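Local coordinates for enoyl-CoA hydratase/isomerase family protein (Pseudomonas syringae pv. tomato, PDB 3OT6) that probably catalyses hydration, isomerisation or a related reaction of an acyl-CoA thioester, as an enoyl-CoA hydratase/isomerase family member, at residues V8-D13 with D42-D47; R48-V53 with P94-V99; A36-L41 with S84-R89; Y118-A123 with G188-V193; I52-P57 with A100-A105. All coordinates share one frame; numbering follows the deposited sequence.

From the N terminus, strand 8-13 opens interaction 1, which closes on the last turns of helix 31-46. Interaction 3 opens earlier on that same helix, at 36-41, so interactions 1 and 3 cross; it closes at 84-89 on helix 73-91. Strand 50-54 starts both interaction 2 and interaction 5, which share Ile52 and Val53 and close one after the other, on strand 97-100 and then on the chain just past it. Both cross interaction 3. Interaction 4 follows in series. In this crotonase-like fold, interactions 1 and 4 set helices on the six-stranded sheet, 2 and 5 pair its central strands and follow the chain beyond them, and 3 joins two helices.

Interaction 1 (V8-D13 with D42-D47); sequences VSYHLD and DQAEKD
Tyr10 of strand 8-13 reaches across to Gln43 and Ala44 in the last turn of helix 31-46 and to the residue just after it, Asp47. The polar part centres on Asp47 OD2. The phenol donates a hydrogen bond from Tyr10 OH to Asp47 OD2 at 2.7 Å, arriving on the anti side of the carboxylate and 22° out of its plane. From within 42-47, Gln43 NE2 gives the same oxygen a nearly straight bond from above the carboxylate plane, and two donors thus grip one carboxylate atom. A tyrosine suits this place because it is long enough to span the gap and ends in a hydroxyl.

The apolar part is wrapped round the ring. Gln43 CG lies over one face in a CH-pi contact, 3.6 Å from the ring centroid, while Ala44 CB sits at the ring edge, 3.9 Å from Tyr10 CE1; so small a residue lets the phenol come close to the helix backbone. With its CG anti to the backbone N (chi1 -177°), Tyr10 points its ring at the helix. Leu12 CD2 packs on the carboxylate, 3.4 Å from Asp47 OD2.

Strand 8-13, an outermost strand of the larger sheet, pairs with strand 16-21, and Val8 continues its packing against helix 31-46.

Interaction 2 (R48-V53 with P94-V99); sequences RAIVIV and PFPIIV
Val51 and Ile97 are bridged partners in two neighbouring parallel strands, 50-54 and 97-100, at the centre of the crotonase-fold sheet. Joined by a long connection that includes helix 73-91, the pair forms a right-handed beta-alpha-beta crossover.

Backbone hydrogen bonds fix the register. Val51 N donates to Pro96 O at 2.9 Å, Ile98 N to Val51 O at 2.8 Å, and Val53 N to Ile98 O at 2.7 Å, all close to straight. Proline at position 96 has no N-H to give, yet its carbonyl can still accept, so it can stand where the pairing begins. CA-H...O contacts, such as Ile52 CA to Ile98 O at 3.3 Å, run beside these bonds.

Branched aliphatic side chains, suited to extended backbone and to burial, fill both faces. On one, Val51 CG1 and Val53 CG2 each lie 4.0 Å from Ile97 CG2, and Val53 meets Phe37 of helix 31-46. On the other, Ile98 CD1 touches both Ile50 CG2 and Ile52 CG1, towards helix 186-197.

An aromatic contact lies before the strands. Arg48, with positive phi, is the C-prime residue of the Schellman motif ending helix 31-46, and this turn brings its backbone over Phe95. The guanidinium stands almost perpendicular to the ring and presents a face to its rim, while Arg48 CA sits over the ring face, 3.7 Å from the Phe95 centroid.

Interaction 3 (A36-L41 with S84-R89); sequences AFNAAL and STLARR
Arg89 stretches from helix 73-91 to the backbone of helix 31-46, and the contact buries more of it than of any other residue here. Its chain is extended from CG to NE, which carries the guanidinium to Asn38 and Leu41. Arg89 NH1 is shared between two acceptors of one residue: it lies 3.0 Å from Asn38 O and 3.1 Å from Asn38 OD1, each met in the carbonyl plane on a lone pair. The bond to OD1 is the straighter (157° against 137°); OD1 lies in the guanidinium plane, the two flat groups being nearly coplanar, whereas the backbone O is tilted from it. An asparagine suits this place because its side-chain carbonyl can reach the same nitrogen, NH1, as its own backbone oxygen. Leu41 CB covers one guanidinium face, 3.6 Å from Arg89 CZ. The group's other end has stronger partners: NH2 forms salt bridges with Asp42 and Glu45, about one and two turns beyond Asn38.

Helices 31-46 and 73-91 run almost parallel, 20° apart in these segments, as two helices of the crotonase-like fold, each followed in the chain by a strand of the central sheet. The axes of these segments come no closer than 11.1 Å, a gap bridged by long side chains such as Arg89 and Leu86.

Leu86 is the apolar counterpart. Its chi1 of 169° aims the isobutyl end at helix 31-46, where CD1 meets Leu41 CD1 at 3.7 Å and CD2 meets Phe37 CB.

Interaction 4 (Y118-A123 with G188-V193); sequences YRIGVA and GAALAV
Apolar packing, with no hydrogen bond across it, joins Tyr118 and Ile120 of strand 118-122 to Ala189, Ala190 and Val193 of helix 186-197. In this crotonase-fold domain the helix lies against one face of the six-stranded sheet, running nearly antiparallel to the strand (164° between their directions), and the axes of the two segments approach to 9.4 Å.

Tyr118 and Ile120, two apart in an extended strand, both direct their side chains at the helix. Tyr118 meets Val193, whereas Ile120 reaches Ala189 and Ala190 as well as Val193. The alanines are small, so the tip of Ile120 can come right down to the helix backbone: its CD1 lies 3.7 Å from Ala190 N. The extended CG1-CD1 arm of isoleucine (chi2 179°) suits that reach. The same methyl also touches Val193 CG2, at 3.8 Å. Ala190 continues beyond this pair to Ile52 of strand 50-54, while Ile120 also packs on Val181 of strand 179-181.

Val193 uses its two branches differently. CG2 reaches both residues of the strand, meeting the Tyr118 ring at CE2. CG1, anti to the backbone N (chi1 171°), sits over the ring face as a CH-pi donor, 3.9 Å from the Tyr118 centroid and nearest to its CG.

Interaction 5 (I52-P57 with A100-A105); sequences IVTGQP and ACPGHA
With OG1 anti to the backbone N (chi1 -162°), Thr54 turns its hydroxyl towards Ala100 and places CG2 between its own backbone N and carbonyl carbon. Thr54 OG1 then donates to Ala100 O at 2.7 Å, approaching from 23° outside the carbonyl plane. A threonine suits the spot, since its branched CB fits an extended strand while the hydroxyl supplies a donor close to the backbone.

Just before it, the regular pairing of the parallel strands 50-54 and 97-100 makes its last step: Ala100 N donates to Val53 O at 2.8 Å, almost straight at 176°. Ala100 carries only a methyl, which lies 3.9 Å from Ile52 CG2; Leu186 of helix 186-197 also packs on it.

Beyond Ala100, Pro102 takes over. Its ring, with CG leading, turns to the chain that leaves strand 50-54: Pro102 CG is 3.6 Å from Thr54 OG1, 3.6 Å from Gly55 N and 3.2 Å from Gln56 O. The ring thus packs against the bare backbone of Gly55, while Gln56, whose CB points away from Pro102, bonds Leu21 O through NE2. Both segments here leave the larger sheet of the crotonase-like fold for the smaller one, 52-57 leading to strand 58-59 and 100-105 to strand 103-106.

Chemically, a side chain extends the strand pairing: past the Ala100 N to Val53 O bond, Gly55 N stays 4.2 Å from Ala100 O, and the Thr54 hydroxyl supplies the donor instead, before the contact continues as packing of a proline ring on backbone atoms.

Interaction 1 (V8-D13 with D42-D47)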
# COMPACT_ATOMS: atom_id res chain seq x y z
N VAL A 8 13.02 -5.08 -2.52
CA VAL A 8 12.10 -5.52 -1.52
C VAL A 8 12.77 -6.76 -0.90
O VAL A 8 12.77 -7.83 -1.52
CB VAL A 8 10.68 -5.84 -2.17
CG1 VAL A 8 9.78 -6.48 -1.18
CG2 VAL A 8 10.03 -4.57 -2.84
N SER A 9 13.39 -6.62 0.28
CA SER A 9 14.00 -7.79 0.93
C SER A 9 12.91 -8.71 1.55
O SER A 9 11.85 -8.23 2.01
CB SER A 9 14.98 -7.38 2.00
OG SER A 9 14.24 -6.75 3.04
N TYR A 10 13.13 -10.02 1.54
CA TYR A 10 12.16 -10.92 2.15
C TYR A 10 12.76 -11.62 3.36
O TYR A 10 13.70 -12.37 3.26
CB TYR A 10 11.72 -11.94 1.12
CG TYR A 10 10.67 -12.93 1.57
CD1 TYR A 10 9.32 -12.69 1.33
CD2 TYR A 10 11.03 -14.13 2.19
CE1 TYR A 10 8.34 -13.59 1.73
CE2 TYR A 10 10.06 -15.04 2.60
CZ TYR A 10 8.72 -14.76 2.37
OH TYR A 10 7.77 -15.64 2.75
N HIS A 11 12.19 -11.46 4.52
CA HIS A 11 12.66 -12.31 5.59
C HIS A 11 11.51 -13.00 6.32
O HIS A 11 10.61 -12.35 6.75
CB HIS A 11 13.64 -11.54 6.52
CG HIS A 11 13.41 -11.79 7.99
ND1 HIS A 11 14.15 -12.70 8.72
CD2 HIS A 11 12.50 -11.25 8.86
CE1 HIS A 11 13.71 -12.71 9.97
NE2 HIS A 11 12.71 -11.84 10.09
N LEU A 12 11.56 -14.33 6.46
CA LEU A 12 10.52 -15.10 7.20
C LEU A 12 10.97 -15.49 8.65
O LEU A 12 12.05 -16.03 8.87
CB LEU A 12 10.11 -16.32 6.37
CG LEU A 12 9.23 -17.40 7.00
CD1 LEU A 12 7.84 -16.90 7.22
CD2 LEU A 12 9.26 -18.71 6.14
N ASP A 13 10.18 -15.16 9.64
CA ASP A 13 10.53 -15.49 10.97
C ASP A 13 9.24 -15.76 11.68
O ASP A 13 8.40 -14.89 11.72
CB ASP A 13 11.27 -14.36 11.67
CG ASP A 13 12.01 -14.86 12.95
OD1 ASP A 13 13.08 -15.56 12.80
OD2 ASP A 13 11.53 -14.61 14.10
N ASP A 42 4.80 -13.85 -3.97
CA ASP A 42 4.79 -15.22 -4.39
C ASP A 42 5.36 -16.10 -3.29
O ASP A 42 4.79 -17.15 -2.98
CB ASP A 42 5.59 -15.38 -5.67
CG ASP A 42 4.83 -14.84 -6.89
OD1 ASP A 42 3.60 -14.69 -6.84
OD2 ASP A 42 5.48 -14.49 -7.89
N GLN A 43 6.46 -15.64 -2.69
CA GLN A 43 7.21 -16.39 -1.75
C GLN A 43 6.37 -16.46 -0.49
O GLN A 43 6.25 -17.54 0.11
CB GLN A 43 8.56 -15.72 -1.48
CG GLN A 43 9.44 -16.51 -0.52
CD GLN A 43 9.68 -17.97 -1.00
OE1 GLN A 43 9.93 -18.23 -2.17
NE2 GLN A 43 9.56 -18.91 -0.08
N ALA A 44 5.76 -15.32 -0.10
CA ALA A 44 4.92 -15.22 1.10
C ALA A 44 3.71 -16.15 1.00
O ALA A 44 3.28 -16.67 2.00
CB ALA A 44 4.47 -13.77 1.35
N GLU A 45 3.18 -16.37 -0.20
CA GLU A 45 2.05 -17.26 -0.37
C GLU A 45 2.56 -18.65 -0.12
O GLU A 45 1.90 -19.45 0.52
CB GLU A 45 1.49 -17.23 -1.80
CG GLU A 45 0.72 -16.00 -2.18
CD GLU A 45 -0.04 -16.13 -3.51
OE1 GLU A 45 -0.79 -17.11 -3.68
OE2 GLU A 45 0.07 -15.24 -4.37
N LYS A 46 3.74 -18.94 -0.66
CA LYS A 46 4.26 -20.27 -0.58
C LYS A 46 4.61 -20.63 0.91
O LYS A 46 4.35 -21.78 1.34
CB LYS A 46 5.34 -20.51 -1.65
CG LYS A 46 6.31 -21.69 -1.40
CD LYS A 46 7.37 -21.82 -2.58
CE LYS A 46 8.47 -22.97 -2.30
NZ LYS A 46 9.22 -22.83 -0.94
N ASP A 47 5.02 -19.64 1.71
CA ASP A 47 5.27 -19.86 3.15
C ASP A 47 4.04 -19.64 4.01
O ASP A 47 4.13 -19.65 5.23
CB ASP A 47 6.38 -18.95 3.70
CG ASP A 47 7.71 -19.18 3.02
OD1 ASP A 47 7.99 -20.33 2.59
OD2 ASP A 47 8.48 -18.22 2.88

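Interaction 2 (R48-V53 with P94-V99)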
# COMPACT_ATOMS: atom_id res chain seq x y z
N ARG A 48 2.89 -19.44 3.38
CA ARG A 48 1.62 -19.22 4.11
C ARG A 48 1.73 -18.21 5.22
O ARG A 48 1.09 -18.37 6.26
CB ARG A 48 1.03 -20.50 4.68
CG ARG A 48 1.20 -21.71 3.78
CD ARG A 48 0.39 -22.86 4.38
NE ARG A 48 -0.77 -23.05 3.54
CZ ARG A 48 -2.03 -22.83 3.91
NH1 ARG A 48 -2.36 -22.47 5.15
NH2 ARG A 48 -2.95 -22.99 2.99
N ALA A 49 2.48 -17.13 4.99
CA ALA A 49 2.85 -16.28 6.10
C ALA A 49 1.91 -15.06 6.28
O ALA A 49 1.39 -14.52 5.30
CB ALA A 49 4.32 -15.82 5.92
N ILE A 50 1.73 -14.62 7.52
CA ILE A 50 1.28 -13.29 7.73
C ILE A 50 2.33 -12.28 7.16
O ILE A 50 3.54 -12.42 7.42
CB ILE A 50 0.99 -13.05 9.21
CG1 ILE A 50 -0.23 -13.89 9.58
CG2 ILE A 50 0.64 -11.56 9.42
CD1 ILE A 50 -0.44 -14.08 11.06
N VAL A 51 1.89 -11.33 6.33
CA VAL A 51 2.85 -10.44 5.64
C VAL A 51 2.86 -9.11 6.36
O VAL A 51 1.81 -8.64 6.80
CB VAL A 51 2.46 -10.17 4.16
CG1 VAL A 51 3.31 -9.02 3.59
CG2 VAL A 51 2.62 -11.47 3.26
N ILE A 52 4.07 -8.59 6.58
CA ILE A 52 4.30 -7.19 7.07
C ILE A 52 5.09 -6.42 5.98
O ILE A 52 6.22 -6.76 5.71
CB ILE A 52 5.15 -7.14 8.32
CG1 ILE A 52 4.44 -7.73 9.50
CG2 ILE A 52 5.38 -5.67 8.73
CD1 ILE A 52 5.29 -7.59 10.85
N VAL A 53 4.49 -5.42 5.35
CA VAL A 53 5.18 -4.59 4.37
C VAL A 53 5.63 -3.35 5.14
O VAL A 53 4.84 -2.76 5.88
CB VAL A 53 4.24 -4.16 3.18
CG1 VAL A 53 4.98 -3.24 2.19
CG2 VAL A 53 3.72 -5.36 2.41
N PRO A 94 -4.07 -14.22 -0.04
CA PRO A 94 -4.72 -15.26 0.77
C PRO A 94 -4.42 -15.25 2.27
O PRO A 94 -5.14 -15.90 3.04
CB PRO A 94 -4.30 -16.56 0.08
CG PRO A 94 -3.08 -16.26 -0.71
CD PRO A 94 -3.15 -14.75 -1.05
N PHE A 95 -3.44 -14.46 2.70
CA PHE A 95 -3.11 -14.31 4.13
C PHE A 95 -3.11 -12.80 4.46
O PHE A 95 -3.03 -11.96 3.54
CB PHE A 95 -1.74 -14.99 4.47
CG PHE A 95 -1.68 -16.38 4.03
CD1 PHE A 95 -2.09 -17.40 4.88
CD2 PHE A 95 -1.29 -16.70 2.73
CE1 PHE A 95 -2.10 -18.71 4.46
CE2 PHE A 95 -1.31 -18.01 2.28
CZ PHE A 95 -1.74 -19.01 3.15
N PRO A 96 -3.19 -12.46 5.76
CA PRO A 96 -3.31 -11.09 6.16
C PRO A 96 -2.08 -10.26 5.75
O PRO A 96 -0.96 -10.74 5.88
CB PRO A 96 -3.42 -11.20 7.70
CG PRO A 96 -4.13 -12.57 7.91
CD PRO A 96 -3.34 -13.38 6.91
N ILE A 97 -2.30 -9.05 5.22
CA ILE A 97 -1.23 -8.11 5.00
C ILE A 97 -1.29 -6.91 5.97
O ILE A 97 -2.32 -6.19 6.08
CB ILE A 97 -1.18 -7.64 3.55
CG1 ILE A 97 -1.04 -8.85 2.62
CG2 ILE A 97 0.04 -6.70 3.32
CD1 ILE A 97 -1.00 -8.48 1.14
N ILE A 98 -0.19 -6.75 6.73
CA ILE A 98 0.03 -5.63 7.62
C ILE A 98 0.94 -4.66 6.90
O ILE A 98 1.94 -5.06 6.27
CB ILE A 98 0.68 -6.07 8.94
CG1 ILE A 98 -0.15 -7.16 9.60
CG2 ILE A 98 0.81 -4.91 9.92
CD1 ILE A 98 0.55 -7.81 10.91
N VAL A 99 0.58 -3.40 6.93
CA VAL A 99 1.52 -2.38 6.43
C VAL A 99 1.94 -1.61 7.65
O VAL A 99 1.08 -1.10 8.43
CB VAL A 99 0.90 -1.45 5.33
CG1 VAL A 99 1.91 -0.33 4.95
CG2 VAL A 99 0.53 -2.28 4.13

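Interaction 3 (A36-L41 with S84-R89)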
# COMPACT_ATOMS: atom_id res chain seq x y z
N ALA A 36 9.78 -6.83 -7.87
CA ALA A 36 10.31 -7.33 -6.61
C ALA A 36 9.16 -7.69 -5.73
O ALA A 36 9.19 -8.78 -5.17
CB ALA A 36 11.22 -6.29 -5.94
N PHE A 37 8.14 -6.81 -5.60
CA PHE A 37 6.98 -7.02 -4.70
C PHE A 37 6.21 -8.27 -5.09
O PHE A 37 5.87 -9.06 -4.23
CB PHE A 37 6.00 -5.81 -4.72
CG PHE A 37 6.10 -4.94 -3.53
CD1 PHE A 37 6.49 -3.61 -3.67
CD2 PHE A 37 5.81 -5.45 -2.26
CE1 PHE A 37 6.64 -2.79 -2.55
CE2 PHE A 37 5.95 -4.67 -1.14
CZ PHE A 37 6.38 -3.32 -1.27
N ASN A 38 5.91 -8.45 -6.37
CA ASN A 38 5.25 -9.65 -6.81
C ASN A 38 6.04 -10.93 -6.47
O ASN A 38 5.42 -11.96 -6.09
CB ASN A 38 4.93 -9.57 -8.28
CG ASN A 38 3.78 -8.59 -8.56
OD1 ASN A 38 2.69 -8.72 -7.98
ND2 ASN A 38 4.02 -7.61 -9.44
N ALA A 39 7.39 -10.85 -6.55
CA ALA A 39 8.23 -12.00 -6.32
C ALA A 39 8.21 -12.26 -4.83
O ALA A 39 8.12 -13.40 -4.41
CB ALA A 39 9.64 -11.78 -6.81
N ALA A 40 8.17 -11.21 -4.03
CA ALA A 40 8.18 -11.39 -2.59
C ALA A 40 6.88 -11.94 -2.13
O ALA A 40 6.82 -12.56 -1.10
CB ALA A 40 8.53 -10.08 -1.80
N LEU A 41 5.82 -11.71 -2.88
CA LEU A 41 4.49 -12.08 -2.40
C LEU A 41 4.22 -13.47 -2.83
O LEU A 41 3.51 -14.17 -2.16
CB LEU A 41 3.36 -11.14 -2.90
CG LEU A 41 3.18 -9.76 -2.19
CD1 LEU A 41 2.33 -8.82 -3.07
CD2 LEU A 41 2.61 -9.87 -0.76
N SER A 84 -1.45 -0.55 -9.76
CA SER A 84 -2.85 -0.82 -9.42
C SER A 84 -3.15 -2.34 -9.34
O SER A 84 -3.94 -2.76 -8.47
CB SER A 84 -3.75 -0.23 -10.48
OG SER A 84 -3.55 1.17 -10.50
N THR A 85 -2.57 -3.12 -10.29
CA THR A 85 -2.67 -4.59 -10.32
C THR A 85 -2.08 -5.14 -9.01
O THR A 85 -2.69 -6.06 -8.38
CB THR A 85 -1.91 -5.18 -11.56
OG1 THR A 85 -2.58 -4.80 -12.80
CG2 THR A 85 -1.79 -6.68 -11.47
N LEU A 86 -0.96 -4.54 -8.55
CA LEU A 86 -0.34 -4.92 -7.28
C LEU A 86 -1.27 -4.56 -6.14
O LEU A 86 -1.40 -5.35 -5.19
CB LEU A 86 1.07 -4.31 -7.07
CG LEU A 86 1.69 -4.42 -5.67
CD1 LEU A 86 2.04 -5.91 -5.33
CD2 LEU A 86 2.94 -3.55 -5.48
N ALA A 87 -1.93 -3.39 -6.18
CA ALA A 87 -2.89 -3.07 -5.11
C ALA A 87 -4.04 -4.13 -5.08
O ALA A 87 -4.46 -4.59 -4.02
CB ALA A 87 -3.49 -1.60 -5.26
N ARG A 88 -4.56 -4.48 -6.23
CA ARG A 88 -5.59 -5.48 -6.33
C ARG A 88 -5.05 -6.85 -5.81
O ARG A 88 -5.76 -7.62 -5.19
CB ARG A 88 -6.04 -5.57 -7.78
CG ARG A 88 -7.35 -6.28 -7.93
CD ARG A 88 -7.16 -7.41 -8.85
NE ARG A 88 -8.40 -8.06 -9.26
CZ ARG A 88 -8.74 -9.28 -8.84
NH1 ARG A 88 -7.91 -9.93 -8.02
NH2 ARG A 88 -9.88 -9.81 -9.22
N ARG A 89 -3.78 -7.14 -6.01
CA ARG A 89 -3.31 -8.45 -5.61
C ARG A 89 -3.20 -8.44 -4.11
O ARG A 89 -3.57 -9.40 -3.47
CB ARG A 89 -1.96 -8.79 -6.24
CG ARG A 89 -1.32 -9.98 -5.61
CD ARG A 89 0.06 -10.25 -6.14
NE ARG A 89 0.48 -11.55 -5.66
CZ ARG A 89 1.63 -12.12 -5.95
NH1 ARG A 89 2.51 -11.51 -6.72
NH2 ARG A 89 1.88 -13.31 -5.47

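Interaction 4 (Y118-A123 with G188-V193)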
# COMPACT_ATOMS: atom_id res chain seq x y z
N TYR A 118 -4.42 -4.50 7.76
CA TYR A 118 -4.19 -3.81 9.00
C TYR A 118 -3.04 -2.81 8.71
O TYR A 118 -2.04 -3.17 8.01
CB TYR A 118 -3.76 -4.80 10.16
CG TYR A 118 -3.94 -4.13 11.50
CD1 TYR A 118 -5.14 -4.25 12.20
CD2 TYR A 118 -2.98 -3.26 12.01
CE1 TYR A 118 -5.37 -3.57 13.40
CE2 TYR A 118 -3.19 -2.55 13.25
CZ TYR A 118 -4.40 -2.71 13.91
OH TYR A 118 -4.70 -2.04 15.07
N ARG A 119 -3.12 -1.59 9.25
CA ARG A 119 -2.10 -0.57 8.94
C ARG A 119 -1.62 0.09 10.18
O ARG A 119 -2.42 0.54 10.96
CB ARG A 119 -2.65 0.51 7.99
CG ARG A 119 -2.94 0.03 6.56
CD ARG A 119 -4.32 -0.58 6.37
NE ARG A 119 -5.32 0.06 7.24
CZ ARG A 119 -6.04 1.13 6.90
NH1 ARG A 119 -5.95 1.66 5.67
NH2 ARG A 119 -6.88 1.68 7.81
N ILE A 120 -0.32 0.20 10.36
CA ILE A 120 0.24 0.85 11.56
C ILE A 120 1.21 1.91 11.16
O ILE A 120 2.10 1.67 10.30
CB ILE A 120 1.02 -0.15 12.47
CG1 ILE A 120 0.13 -1.36 12.78
CG2 ILE A 120 1.47 0.55 13.78
CD1 ILE A 120 0.83 -2.45 13.68
N GLY A 121 1.07 3.08 11.74
CA GLY A 121 1.99 4.17 11.41
C GLY A 121 2.75 4.62 12.64
O GLY A 121 2.50 4.12 13.72
N VAL A 122 3.67 5.56 12.48
CA VAL A 122 4.50 6.03 13.63
C VAL A 122 4.26 7.51 13.85
O VAL A 122 4.13 8.25 12.87
CB VAL A 122 6.03 5.67 13.48
CG1 VAL A 122 6.18 4.18 13.50
CG2 VAL A 122 6.60 6.20 12.19
N ALA A 123 4.16 7.92 15.11
CA ALA A 123 4.06 9.36 15.50
C ALA A 123 5.31 10.17 15.11
O ALA A 123 6.45 9.68 15.21
CB ALA A 123 3.86 9.46 17.02
N GLY A 188 7.53 -3.91 17.01
CA GLY A 188 6.89 -4.65 18.06
C GLY A 188 5.39 -4.60 17.95
O GLY A 188 4.71 -5.60 18.24
N ALA A 189 4.85 -3.45 17.56
CA ALA A 189 3.39 -3.35 17.43
C ALA A 189 2.89 -4.25 16.26
O ALA A 189 1.85 -4.97 16.39
CB ALA A 189 2.96 -1.92 17.28
N ALA A 190 3.66 -4.24 15.16
CA ALA A 190 3.39 -5.08 13.99
C ALA A 190 3.40 -6.56 14.30
O ALA A 190 2.46 -7.25 13.90
CB ALA A 190 4.31 -4.76 12.81
N LEU A 191 4.44 -7.06 14.99
CA LEU A 191 4.43 -8.45 15.49
C LEU A 191 3.28 -8.74 16.47
O LEU A 191 2.71 -9.83 16.49
CB LEU A 191 5.80 -8.85 16.05
CG LEU A 191 6.91 -8.78 14.98
CD1 LEU A 191 8.28 -9.06 15.60
CD2 LEU A 191 6.65 -9.75 13.84
N ALA A 192 2.91 -7.76 17.27
CA ALA A 192 1.82 -8.01 18.17
C ALA A 192 0.45 -8.22 17.44
O ALA A 192 -0.37 -9.02 17.89
CB ALA A 192 1.74 -6.88 19.20
N VAL A 193 0.22 -7.46 16.35
CA VAL A 193 -0.96 -7.61 15.51
C VAL A 193 -0.86 -8.91 14.72
O VAL A 193 -1.85 -9.64 14.56
CB VAL A 193 -1.07 -6.44 14.50
CG1 VAL A 193 -2.19 -6.73 13.45
CG2 VAL A 193 -1.37 -5.16 15.24

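Interaction 5 (I52-P57 with A100-A105)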
# COMPACT_ATOMS: atom_id res chain seq x y z
N ILE A 52 4.07 -8.59 6.58
CA ILE A 52 4.30 -7.19 7.07
C ILE A 52 5.09 -6.42 5.98
O ILE A 52 6.22 -6.76 5.71
CB ILE A 52 5.15 -7.14 8.32
CG1 ILE A 52 4.44 -7.73 9.50
CG2 ILE A 52 5.38 -5.67 8.73
CD1 ILE A 52 5.29 -7.59 10.85
N VAL A 53 4.49 -5.42 5.35
CA VAL A 53 5.18 -4.59 4.37
C VAL A 53 5.63 -3.35 5.14
O VAL A 53 4.84 -2.76 5.88
CB VAL A 53 4.24 -4.16 3.18
CG1 VAL A 53 4.98 -3.24 2.19
CG2 VAL A 53 3.72 -5.36 2.41
N THR A 54 6.89 -2.96 4.98
CA THR A 54 7.43 -1.77 5.65
C THR A 54 8.46 -1.08 4.73
O THR A 54 8.81 -1.60 3.67
CB THR A 54 8.05 -2.13 7.08
OG1 THR A 54 8.18 -0.92 7.86
CG2 THR A 54 9.43 -2.82 6.99
N GLY A 55 8.94 0.08 5.10
CA GLY A 55 9.90 0.79 4.26
C GLY A 55 11.23 1.02 4.97
O GLY A 55 11.74 0.13 5.65
N GLN A 56 11.79 2.21 4.82
CA GLN A 56 13.02 2.58 5.51
C GLN A 56 12.69 3.55 6.63
O GLN A 56 11.57 4.08 6.72
CB GLN A 56 14.01 3.18 4.49
CG GLN A 56 14.62 2.12 3.54
CD GLN A 56 15.22 0.95 4.32
OE1 GLN A 56 16.10 1.14 5.17
NE2 GLN A 56 14.72 -0.26 4.08
N PRO A 57 13.64 3.80 7.54
CA PRO A 57 13.24 4.74 8.60
C PRO A 57 12.78 6.07 8.02
O PRO A 57 13.38 6.56 7.07
CB PRO A 57 14.52 4.93 9.41
CG PRO A 57 15.24 3.59 9.23
CD PRO A 57 15.01 3.27 7.75
N ALA A 100 3.25 -1.59 7.84
CA ALA A 100 3.87 -0.95 8.98
C ALA A 100 4.59 0.27 8.43
O ALA A 100 5.71 0.15 7.85
CB ALA A 100 4.87 -1.89 9.63
N CYS A 101 4.00 1.45 8.61
CA CYS A 101 4.51 2.60 7.91
C CYS A 101 5.51 3.35 8.79
O CYS A 101 5.11 3.86 9.83
CB CYS A 101 3.35 3.48 7.44
SG CYS A 101 3.86 5.15 7.04
N PRO A 102 6.82 3.39 8.40
CA PRO A 102 7.80 3.99 9.34
C PRO A 102 7.95 5.54 9.30
O PRO A 102 8.82 6.08 9.96
CB PRO A 102 9.12 3.24 9.04
CG PRO A 102 8.93 2.55 7.75
CD PRO A 102 7.50 2.81 7.24
N GLY A 103 7.08 6.24 8.58
CA GLY A 103 7.15 7.69 8.52
C GLY A 103 6.14 8.25 7.55
O GLY A 103 4.90 8.19 7.81
N HIS A 104 6.65 8.82 6.46
CA HIS A 104 5.84 9.42 5.38
C HIS A 104 5.23 8.34 4.49
O HIS A 104 5.87 7.30 4.22
CB HIS A 104 6.74 10.28 4.46
CG HIS A 104 7.33 11.47 5.14
ND1 HIS A 104 8.68 11.62 5.34
CD2 HIS A 104 6.74 12.57 5.67
CE1 HIS A 104 8.91 12.76 5.97
NE2 HIS A 104 7.75 13.35 6.19
N ALA A 105 4.05 8.59 3.96
CA ALA A 105 3.47 7.74 2.92
C ALA A 105 2.63 8.62 1.98
O ALA A 105 1.60 9.18 2.39
CB ALA A 105 2.63 6.62 3.56